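Local coordinates for chitin oligosaccharide binding protein NagB2 (Paenibacillus sp. FPU-7, PDB 7EHU), which binds N,N'-diacetylchitobiose and N,N',N''-triacetylchitotriose, probably as the extracellular solute-binding component of a bacterial sugar uptake system, at residues 307-312 and 381-387. Residues are numbered along the deposited sequence; the frame is centred on the assembly and turned at random.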
loop_
_atom_site.group_PDB
_atom_site.type_symbol
_atom_site.label_atom_id
_atom_site.label_comp_id
_atom_site.label_asym_id
_atom_site.label_seq_id
_atom_site.Cartn_x
_atom_site.Cartn_y
_atom_site.Cartn_z
ATOM N N ASP A 307 0.863 -20.434 -3.204
ATOM C CA ASP A 307 0.465 -20.800 -1.850
ATOM C C ASP A 307 1.386 -20.219 -0.782
ATOM O O ASP A 307 2.605 -20.143 -0.950
ATOM C CB ASP A 307 0.439 -22.328 -1.704
ATOM C CG ASP A 307 -0.774 -22.955 -2.335
ATOM O OD1 ASP A 307 -0.906 -24.183 -2.237
ATOM O OD2 ASP A 307 -1.628 -22.234 -2.878
ATOM N N ASN A 308 0.777 -19.857 0.350
ATOM C CA ASN A 308 1.457 -19.430 1.572
ATOM C C ASN A 308 2.298 -18.179 1.400
ATOM O O ASN A 308 3.198 -17.919 2.197
ATOM C CB ASN A 308 2.253 -20.565 2.200
ATOM C CG ASN A 308 1.368 -21.695 2.554
ATOM O OD1 ASN A 308 0.493 -21.528 3.398
ATOM N ND2 ASN A 308 1.561 -22.850 1.929
ATOM N N LEU A 309 1.997 -17.381 0.394
ATOM C CA LEU A 309 2.649 -16.097 0.203
ATOM C C LEU A 309 1.786 -14.974 0.768
ATOM O O LEU A 309 0.572 -15.099 0.886
ATOM C CB LEU A 309 2.888 -15.849 -1.289
ATOM C CG LEU A 309 3.722 -16.905 -2.004
ATOM C CD1 LEU A 309 3.892 -16.533 -3.468
ATOM C CD2 LEU A 309 5.080 -17.059 -1.359
ATOM N N ILE A 310 2.423 -13.864 1.108
ATOM C CA ILE A 310 1.696 -12.687 1.565
ATOM C C ILE A 310 2.196 -11.466 0.808
ATOM O O ILE A 310 3.401 -11.290 0.628
ATOM C CB ILE A 310 1.764 -12.510 3.097
ATOM C CG1 ILE A 310 0.775 -11.445 3.583
ATOM C CG2 ILE A 310 3.184 -12.212 3.545
ATOM C CD1 ILE A 310 0.615 -11.414 5.093
ATOM N N ASN A 311 1.282 -10.641 0.340
ATOM C CA ASN A 311 1.685 -9.395 -0.299
ATOM C C ASN A 311 2.272 -8.472 0.762
ATOM O O ASN A 311 1.616 -8.208 1.775
ATOM C CB ASN A 311 0.447 -8.769 -0.937
ATOM C CG ASN A 311 0.696 -7.434 -1.648
ATOM O OD1 ASN A 311 -0.196 -6.594 -1.669
ATOM N ND2 ASN A 311 1.853 -7.253 -2.273
ATOM N N GLY A 312 3.495 -7.989 0.550
ATOM C CA GLY A 312 4.069 -7.061 1.508
ATOM C C GLY A 312 5.449 -6.623 1.089
ATOM O O GLY A 312 6.028 -7.135 0.124
ATOM N N ALA A 381 4.018 -17.044 6.773
ATOM C CA ALA A 381 4.040 -17.122 5.319
ATOM C C ALA A 381 5.389 -17.636 4.836
ATOM O O ALA A 381 6.425 -17.418 5.467
ATOM C CB ALA A 381 3.812 -15.736 4.719
ATOM N N LYS A 382 5.365 -18.342 3.704
ATOM C CA LYS A 382 6.602 -18.821 3.088
ATOM C C LYS A 382 7.490 -17.653 2.682
ATOM O O LYS A 382 8.713 -17.688 2.874
ATOM C CB LYS A 382 6.231 -19.669 1.865
ATOM C CG LYS A 382 7.374 -20.068 0.935
ATOM C CD LYS A 382 6.835 -20.845 -0.276
ATOM C CE LYS A 382 7.919 -21.662 -0.974
ATOM N NZ LYS A 382 7.341 -22.856 -1.680
ATOM N N ALA A 383 6.891 -16.604 2.131
ATOM C CA ALA A 383 7.606 -15.440 1.626
ATOM C C ALA A 383 6.590 -14.345 1.342
ATOM O O ALA A 383 5.380 -14.584 1.314
ATOM C CB ALA A 383 8.372 -15.775 0.345
ATOM N N ALA A 384 7.102 -13.143 1.112
ATOM C CA ALA A 384 6.287 -12.024 0.658
ATOM C C ALA A 384 6.521 -11.760 -0.827
ATOM O O ALA A 384 7.537 -12.168 -1.402
ATOM C CB ALA A 384 6.605 -10.755 1.453
ATOM N N PHE A 385 5.565 -11.070 -1.445
ATOM C CA PHE A 385 5.717 -10.571 -2.795
ATOM C C PHE A 385 5.310 -9.101 -2.822
ATOM O O PHE A 385 4.375 -8.697 -2.115
ATOM C CB PHE A 385 4.890 -11.368 -3.822
ATOM C CG PHE A 385 3.411 -11.404 -3.563
ATOM C CD1 PHE A 385 2.862 -12.395 -2.756
ATOM C CD2 PHE A 385 2.564 -10.478 -4.160
ATOM C CE1 PHE A 385 1.497 -12.455 -2.562
ATOM C CE2 PHE A 385 1.209 -10.538 -3.957
ATOM C CZ PHE A 385 0.677 -11.524 -3.164
ATOM N N PRO A 386 5.986 -8.280 -3.610
ATOM C CA PRO A 386 5.645 -6.855 -3.665
ATOM C C PRO A 386 4.328 -6.633 -4.390
ATOM O O PRO A 386 3.807 -7.504 -5.091
ATOM C CB PRO A 386 6.812 -6.260 -4.462
ATOM C CG PRO A 386 7.212 -7.370 -5.378
ATOM C CD PRO A 386 7.052 -8.634 -4.562
ATOM N N ALA A 387 3.773 -5.443 -4.203
ATOM C CA ALA A 387 2.606 -5.047 -4.979
ATOM C C ALA A 387 2.974 -4.935 -6.453
ATOM O O ALA A 387 4.085 -4.526 -6.816
ATOM C CB ALA A 387 2.045 -3.724 -4.488
#
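Phe385 O is gripped by two donors of 307-312, Gly312 N at 2.9 Å and the side-chain ND2 of Asn311, which reach it from opposite faces of its carbonyl plane. With its CG turned opposite the backbone N (chi1 180°), Asn311 carries its amide out toward Phe385 O, which lies close to the amide plane, with an angle of 157° at the hydrogen. Parallel strand pairing leads up to this point: Ile310 N gives to Ala383 O at 3.1 Å, and Phe385 N returns a bond to Ile310 O. Nearer the start of both segments, Lys382 N donates to Asn308 O at 2.7 Å. The Phe385 ring, with CG between backbone N and carbonyl carbon (chi1 58°), lies over the Ile310-Asn311 backbone. Asn311 CA stands 3.6 Å above the ring centre, and Leu309 CB lies at the ring edge, near CD1. A serine in place of Phe385 would probably leave Leu309 CB and Asn311 CA and CB without the ring that covers them, opening a gap beside helix 197-212. On the other side of the pairing, Ile310 CG2 packs on Ala381 CB. In this solute-binding protein of the periplasmic-binding-protein clan, the short strand 383-385 thus joins the mixed sheet beside strand 309-320, which also pairs with strand 138-154; helices 197-212 and 214-219 pack against Phe385, and the chain runs on to Ala387 in the glycan pocket, touching bound N-acetylglucosamine.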